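Local atomic coordinates of Thg1-like uncharacterized protein (Bacillus thuringiensis, PDB entry 4KGM), a protein that probably adds nucleotides to tRNA as a Thg1-like guanylyltransferase, and binds ATP and magnesium in a polymerase palm-like catalytic domain. Residues E51-T56 against D75-L80; A67-H72 against N142-R147. One frame throughout, in Å; residues are numbered along the deposited sequence.

Contact 1 (E51-T56 against D75-L80); sequences EAFWET and DEISIL. With MG (magnesium ion), chain G; MG (magnesium ion), chain H; ATP (adenosine-5'-triphosphate), chain E.
Atom O2A of the ATP alpha-phosphate is gripped by both of the magnesium ions that Asp75 holds. One metal lies 2.1 Å from O2A of ATP and also takes Asp75 OD1 and a water; the other takes Asp75 OD2, at 2.1 Å, together with ATP O3G and O1B. The Asp75 carboxylate thus spreads its two oxygens over two cations, which fixes its rotation and keeps OD2 only 2.8 Å from ATP O2A, the two metals bridging carboxylate and phosphate. Asp30 binds both metals as well, and Gly31 O completes the triphosphate-bound site.

Two metals shared by a pair of acidic residues on neighbouring antiparallel strands are a hallmark of polymerase palm domains. Here Asp75 stands just ahead of strand 76-81, beside strand 25-31, and helix 47-63 packs on one face of the sheet. Phe53 is the main bridge. Its ring reaches from the helix to Asp75, where CZ of Phe53 lies 3.7 Å from Asp75 CA, which sits oblique to the ring, while the carboxylate leads away to the metals, with its plane at 81° to the ring. Ile77 comes to the rim of the same ring: its CD1 lies in the ring plane at the edge, 3.9 Å from Phe53 CD1. That methyl also meets Thr56 CG2 at 3.9 Å, one helical turn on, the two side chains crossing at about a right angle.

Thr56 can offer its methyl because CG2 stands anti to the backbone N, while OG1, beside that N (chi1 -62°), turns back to the helix and donates to Ala52 O over 2.7 Å. Ala52 O thus takes two donors from Thr56, the hydroxyl and the N-H.

Contact 2 (A67-H72 against N142-R147); sequences AKLVYH and NYFIWR
Strand 67-72 and helix 142-147 run almost parallel, their directions 17° apart and their axes 10.3 Å from each other at closest approach. The backbones come nearest at Tyr71 and Phe144, whose CA atoms are too far apart for main-chain bonding, and no hydrogen bond joins the segments. Side chains fill the interval: Leu69 and Tyr71, alternate residues of the strand, face the helix and meet Phe144 and Arg147, which stand one turn apart.

Leu69 and Phe144 point in opposite directions and overlap side by side. The Leu69 CD2 methyl lies 3.7 Å from Phe144 CE1 and makes an off-centre CH-pi contact, 4.2 Å from the centroid of the Phe144 ring and 30° off its normal. Tyr71 CB touches the CD1-CE1 side of the same ring, 3.9 Å from Phe144 CD1, so two strand residues grip one aromatic ring. Within the helix, Tyr143 CD2 sits over the centre of one Phe144 face, 3.8 Å above the plane.

Tyr71 extends its ring, with CG anti to the backbone N (chi1 173°), past the Phe144 position to Arg147. There CE2 of Tyr71 is 3.8 Å from Arg147 CB, the arginine side chain lying roughly perpendicular to that of the tyrosine. Only the start of the arginine serves this contact: its chain is bent at chi2 and chi3 and carries the guanidinium away from Tyr71, to a salt bridge with Glu76. Arg147 NH2 also lies 3.2 Å above the rim of the Trp146 ring. The Tyr71 hydroxyl is satisfied elsewhere, by Arg198 O.

Helix 140-160 thus packs along the central strands of the sheet: Phe144 also reaches Leu80 of strand 76-81, Leu69 touches strand 200-206, and helix 231-237 closes round Leu69 and Phe144 through Tyr232, Phe236 and Val233.

How the contacts relate
The centres of contacts 1 and 2 lie 11 Å apart, and their segments alternate along the chain: 51-56, 67-72, 75-80, 142-147. Strands 67-73 and 76-81 are antiparallel neighbours in the central sheet, with helix 47-63 packed on one face and helix 140-160 on the other. The contacts also touch directly: besides the Glu76-Arg147 salt bridge, a probable hydrogen bond joins Ser78 to Tyr143, and the Phe53 and His72 rings stack. Together they place a helix on each face of the sheet, so that the strand following the metal-binding Asp75 is held from both sides, consistent with a palm-like catalytic domain.

Contact 1 (E51-T56 against D75-L80)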
ATOM      1  N   GLU A  51     -21.362 -27.006 -11.471  1.00 43.49           N
ATOM      2  CA  GLU A  51     -22.626 -26.274 -11.467  1.00 46.37           C
ATOM      3  C   GLU A  51     -22.846 -25.524 -10.156  1.00 45.85           C
ATOM      4  O   GLU A  51     -23.698 -24.637 -10.074  1.00 44.60           O
ATOM      5  CB  GLU A  51     -23.801 -27.214 -11.743  1.00 48.72           C
ATOM      6  CG  GLU A  51     -23.876 -27.700 -13.180  1.00 55.34           C
ATOM      7  CD  GLU A  51     -25.068 -28.601 -13.433  1.00 63.62           C
ATOM      8  OE1 GLU A  51     -25.889 -28.781 -12.508  1.00 60.31           O
ATOM      9  OE2 GLU A  51     -25.183 -29.130 -14.560  1.00 62.89           O
ATOM     10  N   ALA A  52     -22.081 -25.889  -9.133  1.00 43.18           N
ATOM     11  CA  ALA A  52     -22.136 -25.197  -7.853  1.00 41.26           C
ATOM     12  C   ALA A  52     -21.336 -23.900  -7.937  1.00 46.65           C
ATOM     13  O   ALA A  52     -21.677 -22.904  -7.296  1.00 32.01           O
ATOM     14  CB  ALA A  52     -21.601 -26.085  -6.743  1.00 37.91           C
ATOM     15  N   PHE A  53     -20.269 -23.924  -8.732  1.00 35.74           N
ATOM     16  CA  PHE A  53     -19.483 -22.727  -8.999  1.00 38.65           C
ATOM     17  C   PHE A  53     -20.261 -21.776  -9.897  1.00 42.51           C
ATOM     18  O   PHE A  53     -20.191 -20.556  -9.737  1.00 37.76           O
ATOM     19  CB  PHE A  53     -18.152 -23.084  -9.661  1.00 31.94           C
ATOM     20  CG  PHE A  53     -17.066 -23.448  -8.689  1.00 38.04           C
ATOM     21  CD1 PHE A  53     -16.410 -22.468  -7.963  1.00 31.26           C
ATOM     22  CD2 PHE A  53     -16.691 -24.770  -8.510  1.00 37.90           C
ATOM     23  CE1 PHE A  53     -15.410 -22.798  -7.072  1.00 36.32           C
ATOM     24  CE2 PHE A  53     -15.689 -25.106  -7.620  1.00 31.52           C
ATOM     25  CZ  PHE A  53     -15.049 -24.119  -6.899  1.00 36.87           C
ATOM     26  N   TRP A  54     -21.005 -22.341 -10.842  1.00 41.08           N
ATOM     27  CA  TRP A  54     -21.772 -21.540 -11.788  1.00 46.16           C
ATOM     28  C   TRP A  54     -22.886 -20.773 -11.084  1.00 40.93           C
ATOM     29  O   TRP A  54     -23.182 -19.633 -11.436  1.00 39.66           O
ATOM     30  CB  TRP A  54     -22.340 -22.420 -12.903  1.00 43.91           C
ATOM     31  CG  TRP A  54     -21.284 -23.135 -13.690  1.00 43.85           C
ATOM     32  CD1 TRP A  54     -19.942 -22.886 -13.678  1.00 40.47           C
ATOM     33  CD2 TRP A  54     -21.480 -24.227 -14.599  1.00 49.26           C
ATOM     34  NE1 TRP A  54     -19.292 -23.752 -14.522  1.00 48.58           N
ATOM     35  CE2 TRP A  54     -20.214 -24.584 -15.101  1.00 53.93           C
ATOM     36  CE3 TRP A  54     -22.604 -24.934 -15.037  1.00 49.33           C
ATOM     37  CZ2 TRP A  54     -20.039 -25.618 -16.019  1.00 54.19           C
ATOM     38  CZ3 TRP A  54     -22.428 -25.960 -15.950  1.00 45.66           C
ATOM     39  CH2 TRP A  54     -21.157 -26.291 -16.431  1.00 48.24           C
ATOM     40  N   GLU A  55     -23.498 -21.404 -10.087  1.00 42.00           N
ATOM     41  CA  GLU A  55     -24.515 -20.739  -9.282  1.00 42.13           C
ATOM     42  C   GLU A  55     -23.864 -19.700  -8.380  1.00 38.95           C
ATOM     43  O   GLU A  55     -24.460 -18.670  -8.069  1.00 37.73           O
ATOM     44  CB  GLU A  55     -25.298 -21.753  -8.448  1.00 38.80           C
ATOM     45  CG  GLU A  55     -26.255 -22.602  -9.261  1.00 43.56           C
ATOM     46  CD  GLU A  55     -27.286 -21.767  -9.996  1.00 51.24           C
ATOM     47  OE1 GLU A  55     -28.056 -21.046  -9.326  1.00 55.66           O
ATOM     48  OE2 GLU A  55     -27.321 -21.825 -11.244  1.00 45.52           O
ATOM     49  N   THR A  56     -22.635 -19.983  -7.962  1.00 39.53           N
ATOM     50  CA  THR A  56     -21.862 -19.038  -7.171  1.00 38.01           C
ATOM     51  C   THR A  56     -21.510 -17.827  -8.026  1.00 39.99           C
ATOM     52  O   THR A  56     -21.642 -16.683  -7.588  1.00 32.16           O
ATOM     53  CB  THR A  56     -20.574 -19.685  -6.628  1.00 34.88           C
ATOM     54  OG1 THR A  56     -20.914 -20.780  -5.769  1.00 34.97           O
ATOM     55  CG2 THR A  56     -19.755 -18.674  -5.845  1.00 33.29           C
ATOM     56  N   ASP A  75     -11.195 -24.334  -9.622  1.00 33.24           N
ATOM     57  CA  ASP A  75     -11.699 -23.835  -8.347  1.00 42.13           C
ATOM     58  C   ASP A  75     -11.503 -22.327  -8.210  1.00 39.60           C
ATOM     59  O   ASP A  75     -11.510 -21.793  -7.100  1.00 40.55           O
ATOM     60  CB  ASP A  75     -11.010 -24.551  -7.185  1.00 36.13           C
ATOM     61  CG  ASP A  75      -9.536 -24.213  -7.085  1.00 41.04           C
ATOM     62  OD1 ASP A  75      -8.918 -23.932  -8.135  1.00 38.94           O
ATOM     63  OD2 ASP A  75      -8.997 -24.225  -5.958  1.00 41.80           O
ATOM     64  N   GLU A  76     -11.328 -21.642  -9.335  1.00 32.85           N
ATOM     65  CA  GLU A  76     -11.103 -20.204  -9.304  1.00 31.35           C
ATOM     66  C   GLU A  76     -12.216 -19.429 -10.000  1.00 36.17           C
ATOM     67  O   GLU A  76     -12.853 -19.928 -10.929  1.00 34.41           O
ATOM     68  CB  GLU A  76      -9.746 -19.845  -9.913  1.00 31.00           C
ATOM     69  CG  GLU A  76      -9.744 -19.786 -11.428  1.00 32.98           C
ATOM     70  CD  GLU A  76      -8.453 -19.230 -11.984  1.00 37.06           C
ATOM     71  OE1 GLU A  76      -7.401 -19.399 -11.332  1.00 35.82           O
ATOM     72  OE2 GLU A  76      -8.494 -18.614 -13.068  1.00 35.09           O
ATOM     73  N   ILE A  77     -12.449 -18.205  -9.532  1.00 30.98           N
ATOM     74  CA  ILE A  77     -13.474 -17.339 -10.098  1.00 33.62           C
ATOM     75  C   ILE A  77     -12.933 -15.924 -10.297  1.00 35.97           C
ATOM     76  O   ILE A  77     -12.614 -15.233  -9.330  1.00 33.95           O
ATOM     77  CB  ILE A  77     -14.718 -17.268  -9.189  1.00 33.47           C
ATOM     78  CG1 ILE A  77     -15.386 -18.639  -9.077  1.00 35.34           C
ATOM     79  CG2 ILE A  77     -15.707 -16.246  -9.716  1.00 24.04           C
ATOM     80  CD1 ILE A  77     -16.641 -18.634  -8.235  1.00 27.14           C
ATOM     81  N   SER A  78     -12.824 -15.503 -11.553  1.00 30.19           N
ATOM     82  CA  SER A  78     -12.381 -14.150 -11.869  1.00 26.61           C
ATOM     83  C   SER A  78     -13.572 -13.268 -12.217  1.00 30.65           C
ATOM     84  O   SER A  78     -14.453 -13.672 -12.973  1.00 30.42           O
ATOM     85  CB  SER A  78     -11.377 -14.156 -13.023  1.00 24.95           C
ATOM     86  OG  SER A  78     -10.140 -14.719 -12.624  1.00 31.61           O
ATOM     87  N   ILE A  79     -13.591 -12.060 -11.661  1.00 25.56           N
ATOM     88  CA  ILE A  79     -14.689 -11.129 -11.894  1.00 27.84           C
ATOM     89  C   ILE A  79     -14.181  -9.793 -12.427  1.00 31.16           C
ATOM     90  O   ILE A  79     -13.304  -9.169 -11.825  1.00 28.02           O
ATOM     91  CB  ILE A  79     -15.487 -10.880 -10.603  1.00 26.64           C
ATOM     92  CG1 ILE A  79     -15.903 -12.212  -9.971  1.00 27.05           C
ATOM     93  CG2 ILE A  79     -16.698  -9.999 -10.884  1.00 24.67           C
ATOM     94  CD1 ILE A  79     -16.408 -12.086  -8.553  1.00 29.07           C
ATOM     95  N   LEU A  80     -14.727  -9.363 -13.562  1.00 27.07           N
ATOM     96  CA  LEU A  80     -14.388  -8.064 -14.133  1.00 25.71           C
ATOM     97  C   LEU A  80     -15.353  -6.993 -13.647  1.00 25.55           C
ATOM     98  O   LEU A  80     -16.558  -7.070 -13.894  1.00 24.81           O
ATOM     99  CB  LEU A  80     -14.404  -8.114 -15.662  1.00 25.97           C
ATOM    100  CG  LEU A  80     -14.394  -6.750 -16.363  1.00 24.33           C
ATOM    101  CD1 LEU A  80     -13.112  -5.985 -16.065  1.00 26.71           C
ATOM    102  CD2 LEU A  80     -14.593  -6.900 -17.861  1.00 22.83           C
TER
HETATM  103 MG    MG G 303      -7.351 -23.535  -4.794  1.00 40.60          MG
HETATM  104 MG    MG H 304      -6.782 -22.972  -7.962  1.00 38.23          MG
HETATM  105  PG  ATP E 301      -4.642 -23.911  -2.509  0.50 60.38           P
HETATM  106  O1G ATP E 301      -3.329 -23.722  -3.230  0.50 49.52           O
HETATM  107  O2G ATP E 301      -4.580 -23.683  -1.017  0.50 41.70           O
HETATM  108  O3G ATP E 301      -5.809 -23.230  -3.183  0.50 40.82           O
HETATM  109  PB  ATP E 301      -5.647 -26.134  -3.939  0.50 41.75           P
HETATM  110  O1B ATP E 301      -6.989 -25.471  -4.142  0.50 45.20           O
HETATM  111  O2B ATP E 301      -5.588 -27.635  -3.797  0.50 43.59           O
HETATM  112  O3B ATP E 301      -4.926 -25.495  -2.648  0.50 48.64           O
HETATM  113  PA  ATP E 301      -5.241 -25.617  -6.642  0.50 48.10           P
HETATM  114  O1A ATP E 301      -4.088 -25.596  -7.616  0.50 52.77           O
HETATM  115  O2A ATP E 301      -6.276 -24.517  -6.657  0.50 43.15           O
HETATM  116  O3A ATP E 301      -4.660 -25.733  -5.147  0.50 46.12           O
HETATM  117  O5' ATP E 301      -6.011 -27.027  -6.767  0.50 41.42           O
HETATM  118  C5' ATP E 301      -7.280 -27.118  -7.410  0.50 41.52           C
HETATM  119  C4' ATP E 301      -7.826 -28.529  -7.232  0.50 44.46           C
HETATM  120  O4' ATP E 301      -9.241 -28.560  -7.431  0.50 42.87           O
HETATM  121  C3' ATP E 301      -7.211 -29.501  -8.227  0.50 47.13           C
HETATM  122  O3' ATP E 301      -6.355 -30.421  -7.542  0.50 48.39           O
HETATM  123  C2' ATP E 301      -8.377 -30.244  -8.851  0.50 46.08           C
HETATM  124  O2' ATP E 301      -8.202 -31.656  -8.705  0.50 45.18           O
HETATM  125  C1' ATP E 301      -9.606 -29.777  -8.086  0.50 43.41           C
HETATM  126  N9  ATP E 301     -10.755 -29.562  -9.004  0.50 40.23           N
HETATM  127  C8  ATP E 301     -11.021 -28.438  -9.694  0.50 38.38           C
HETATM  128  N7  ATP E 301     -12.150 -28.575 -10.437  0.50 35.39           N
HETATM  129  C5  ATP E 301     -12.628 -29.813 -10.223  0.50 37.20           C
HETATM  130  C6  ATP E 301     -13.787 -30.608 -10.692  0.50 40.45           C
HETATM  131  N6  ATP E 301     -14.687 -30.090 -11.563  0.50 37.48           N
HETATM  132  N1  ATP E 301     -13.917 -31.868 -10.220  0.50 42.65           N
HETATM  133  C2  ATP E 301     -13.032 -32.394  -9.353  0.50 40.36           C
HETATM  134  N3  ATP E 301     -11.959 -31.732  -8.886  0.50 37.04           N
HETATM  135  C4  ATP E 301     -11.706 -30.460  -9.277  0.50 41.07           C
HETATM  136  O   HOH W   1      -5.263 -21.881  -8.574  1.00 39.12           O

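Contact 2 (A67-H72 against N142-R147)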
ATOM      1  N   ALA A  67     -20.231  -5.114 -11.810  1.00 28.75           N
ATOM      2  CA  ALA A  67     -19.847  -6.415 -12.358  1.00 27.42           C
ATOM      3  C   ALA A  67     -20.308  -6.571 -13.805  1.00 25.05           C
ATOM      4  O   ALA A  67     -21.486  -6.399 -14.117  1.00 27.49           O
ATOM      5  CB  ALA A  67     -20.394  -7.543 -11.498  1.00 28.44           C
ATOM      6  N   LYS A  68     -19.367  -6.899 -14.685  1.00 27.12           N
ATOM      7  CA  LYS A  68     -19.656  -7.010 -16.109  1.00 34.61           C
ATOM      8  C   LYS A  68     -19.521  -8.441 -16.615  1.00 34.88           C
ATOM      9  O   LYS A  68     -20.304  -8.888 -17.451  1.00 36.16           O
ATOM     10  CB  LYS A  68     -18.735  -6.085 -16.907  1.00 34.28           C
ATOM     11  CG  LYS A  68     -18.984  -4.606 -16.659  1.00 31.20           C
ATOM     12  CD  LYS A  68     -20.334  -4.181 -17.208  1.00 32.29           C
ATOM     13  CE  LYS A  68     -20.660  -2.746 -16.828  1.00 33.93           C
ATOM     14  NZ  LYS A  68     -20.906  -2.604 -15.366  1.00 40.08           N
ATOM     15  N   LEU A  69     -18.525  -9.157 -16.108  1.00 30.44           N
ATOM     16  CA  LEU A  69     -18.268 -10.515 -16.564  1.00 35.05           C
ATOM     17  C   LEU A  69     -17.616 -11.360 -15.476  1.00 33.32           C
ATOM     18  O   LEU A  69     -16.784 -10.874 -14.710  1.00 32.09           O
ATOM     19  CB  LEU A  69     -17.394 -10.495 -17.824  1.00 31.40           C
ATOM     20  CG  LEU A  69     -17.135 -11.814 -18.558  1.00 35.08           C
ATOM     21  CD1 LEU A  69     -17.084 -11.579 -20.058  1.00 39.58           C
ATOM     22  CD2 LEU A  69     -15.841 -12.464 -18.088  1.00 38.03           C
ATOM     23  N   VAL A  70     -18.007 -12.628 -15.415  1.00 35.21           N
ATOM     24  CA  VAL A  70     -17.385 -13.581 -14.508  1.00 34.05           C
ATOM     25  C   VAL A  70     -16.850 -14.760 -15.310  1.00 34.11           C
ATOM     26  O   VAL A  70     -17.501 -15.227 -16.240  1.00 40.01           O
ATOM     27  CB  VAL A  70     -18.385 -14.099 -13.463  1.00 35.55           C
ATOM     28  CG1 VAL A  70     -17.678 -14.981 -12.448  1.00 24.72           C
ATOM     29  CG2 VAL A  70     -19.081 -12.934 -12.769  1.00 33.30           C
ATOM     30  N   TYR A  71     -15.661 -15.234 -14.956  1.00 32.17           N
ATOM     31  CA  TYR A  71     -15.073 -16.386 -15.630  1.00 36.07           C
ATOM     32  C   TYR A  71     -14.726 -17.496 -14.644  1.00 39.56           C
ATOM     33  O   TYR A  71     -14.005 -17.270 -13.672  1.00 38.22           O
ATOM     34  CB  TYR A  71     -13.824 -15.973 -16.411  1.00 35.77           C
ATOM     35  CG  TYR A  71     -13.060 -17.141 -16.989  1.00 42.44           C
ATOM     36  CD1 TYR A  71     -13.499 -17.781 -18.142  1.00 40.73           C
ATOM     37  CD2 TYR A  71     -11.899 -17.605 -16.384  1.00 41.05           C
ATOM     38  CE1 TYR A  71     -12.804 -18.851 -18.674  1.00 40.50           C
ATOM     39  CE2 TYR A  71     -11.199 -18.673 -16.908  1.00 39.09           C
ATOM     40  CZ  TYR A  71     -11.655 -19.292 -18.054  1.00 42.07           C
ATOM     41  OH  TYR A  71     -10.959 -20.357 -18.581  1.00 38.71           O
ATOM     42  N   HIS A  72     -15.239 -18.696 -14.900  1.00 36.27           N
ATOM     43  CA  HIS A  72     -14.932 -19.839 -14.046  1.00 33.47           C
ATOM     44  C   HIS A  72     -14.021 -20.863 -14.712  1.00 37.73           C
ATOM     45  O   HIS A  72     -14.119 -21.123 -15.912  1.00 40.55           O
ATOM     46  CB  HIS A  72     -16.203 -20.539 -13.564  1.00 33.96           C
ATOM     47  CG  HIS A  72     -15.933 -21.831 -12.854  1.00 43.12           C
ATOM     48  ND1 HIS A  72     -16.138 -23.061 -13.441  1.00 40.21           N
ATOM     49  CD2 HIS A  72     -15.440 -22.082 -11.618  1.00 38.94           C
ATOM     50  CE1 HIS A  72     -15.802 -24.014 -12.590  1.00 40.81           C
ATOM     51  NE2 HIS A  72     -15.373 -23.447 -11.477  1.00 39.49           N
ATOM     52  N   ASN A 142      -6.435  -9.574 -22.388  1.00 33.23           N
ATOM     53  CA  ASN A 142      -5.224 -10.344 -22.128  1.00 33.98           C
ATOM     54  C   ASN A 142      -5.246 -11.073 -20.783  1.00 35.71           C
ATOM     55  O   ASN A 142      -4.573 -12.090 -20.616  1.00 39.73           O
ATOM     56  CB  ASN A 142      -3.983  -9.451 -22.227  1.00 35.77           C
ATOM     57  CG  ASN A 142      -3.651  -9.066 -23.657  1.00 37.26           C
ATOM     58  OD1 ASN A 142      -3.707  -7.893 -24.024  1.00 43.82           O
ATOM     59  ND2 ASN A 142      -3.297 -10.053 -24.469  1.00 44.62           N
ATOM     60  N   TYR A 143      -6.016 -10.559 -19.828  1.00 37.73           N
ATOM     61  CA  TYR A 143      -6.143 -11.223 -18.534  1.00 36.67           C
ATOM     62  C   TYR A 143      -6.899 -12.540 -18.657  1.00 34.54           C
ATOM     63  O   TYR A 143      -6.447 -13.575 -18.165  1.00 31.65           O
ATOM     64  CB  TYR A 143      -6.843 -10.330 -17.502  1.00 26.43           C
ATOM     65  CG  TYR A 143      -7.168 -11.075 -16.224  1.00 22.98           C
ATOM     66  CD1 TYR A 143      -6.192 -11.299 -15.262  1.00 20.19           C
ATOM     67  CD2 TYR A 143      -8.443 -11.576 -15.991  1.00 23.87           C
ATOM     68  CE1 TYR A 143      -6.479 -11.990 -14.102  1.00 19.44           C
ATOM     69  CE2 TYR A 143      -8.737 -12.270 -14.835  1.00 20.88           C
ATOM     70  CZ  TYR A 143      -7.752 -12.474 -13.895  1.00 20.91           C
ATOM     71  OH  TYR A 143      -8.041 -13.163 -12.739  1.00 29.06           O
ATOM     72  N   PHE A 144      -8.062 -12.491 -19.298  1.00 32.56           N
ATOM     73  CA  PHE A 144      -8.888 -13.678 -19.471  1.00 37.18           C
ATOM     74  C   PHE A 144      -8.251 -14.668 -20.443  1.00 40.06           C
ATOM     75  O   PHE A 144      -8.402 -15.881 -20.292  1.00 36.96           O
ATOM     76  CB  PHE A 144     -10.298 -13.289 -19.922  1.00 32.15           C
ATOM     77  CG  PHE A 144     -11.048 -12.469 -18.910  1.00 33.91           C
ATOM     78  CD1 PHE A 144     -11.630 -13.072 -17.806  1.00 32.71           C
ATOM     79  CD2 PHE A 144     -11.166 -11.097 -19.059  1.00 33.80           C
ATOM     80  CE1 PHE A 144     -12.319 -12.321 -16.869  1.00 38.36           C
ATOM     81  CE2 PHE A 144     -11.854 -10.339 -18.127  1.00 30.24           C
ATOM     82  CZ  PHE A 144     -12.432 -10.952 -17.030  1.00 31.32           C
ATOM     83  N   ILE A 145      -7.537 -14.146 -21.437  1.00 38.98           N
ATOM     84  CA  ILE A 145      -6.751 -14.984 -22.337  1.00 39.83           C
ATOM     85  C   ILE A 145      -5.702 -15.740 -21.531  1.00 43.56           C
ATOM     86  O   ILE A 145      -5.450 -16.923 -21.764  1.00 44.22           O
ATOM     87  CB  ILE A 145      -6.054 -14.146 -23.428  1.00 40.18           C
ATOM     88  CG1 ILE A 145      -7.086 -13.554 -24.388  1.00 36.51           C
ATOM     89  CG2 ILE A 145      -5.054 -14.992 -24.204  1.00 41.41           C
ATOM     90  CD1 ILE A 145      -6.507 -12.564 -25.374  1.00 37.92           C
ATOM     91  N   TRP A 146      -5.103 -15.046 -20.568  1.00 38.40           N
ATOM     92  CA  TRP A 146      -4.117 -15.647 -19.681  1.00 34.80           C
ATOM     93  C   TRP A 146      -4.767 -16.703 -18.797  1.00 40.27           C
ATOM     94  O   TRP A 146      -4.151 -17.716 -18.466  1.00 43.88           O
ATOM     95  CB  TRP A 146      -3.460 -14.564 -18.825  1.00 36.34           C
ATOM     96  CG  TRP A 146      -2.510 -15.074 -17.789  1.00 31.45           C
ATOM     97  CD1 TRP A 146      -1.455 -15.916 -17.986  1.00 34.31           C
ATOM     98  CD2 TRP A 146      -2.506 -14.744 -16.396  1.00 30.39           C
ATOM     99  NE1 TRP A 146      -0.804 -16.145 -16.798  1.00 36.26           N
ATOM    100  CE2 TRP A 146      -1.429 -15.435 -15.806  1.00 35.93           C
ATOM    101  CE3 TRP A 146      -3.313 -13.936 -15.588  1.00 33.87           C
ATOM    102  CZ2 TRP A 146      -1.136 -15.344 -14.446  1.00 30.71           C
ATOM    103  CZ3 TRP A 146      -3.021 -13.846 -14.236  1.00 31.22           C
ATOM    104  CH2 TRP A 146      -1.942 -14.547 -13.679  1.00 32.20           C
ATOM    105  N   ARG A 147      -6.021 -16.466 -18.429  1.00 37.66           N
ATOM    106  CA  ARG A 147      -6.760 -17.394 -17.580  1.00 41.02           C
ATOM    107  C   ARG A 147      -7.239 -18.619 -18.354  1.00 43.20           C
ATOM    108  O   ARG A 147      -7.270 -19.727 -17.817  1.00 40.23           O
ATOM    109  CB  ARG A 147      -7.942 -16.689 -16.916  1.00 37.18           C
ATOM    110  CG  ARG A 147      -7.547 -15.656 -15.867  1.00 36.86           C
ATOM    111  CD  ARG A 147      -7.029 -16.317 -14.600  1.00 35.99           C
ATOM    112  NE  ARG A 147      -5.584 -16.520 -14.614  1.00 35.76           N
ATOM    113  CZ  ARG A 147      -4.931 -17.296 -13.756  1.00 43.63           C
ATOM    114  NH1 ARG A 147      -5.596 -17.958 -12.819  1.00 40.28           N
ATOM    115  NH2 ARG A 147      -3.614 -17.420 -13.839  1.00 49.69           N
TER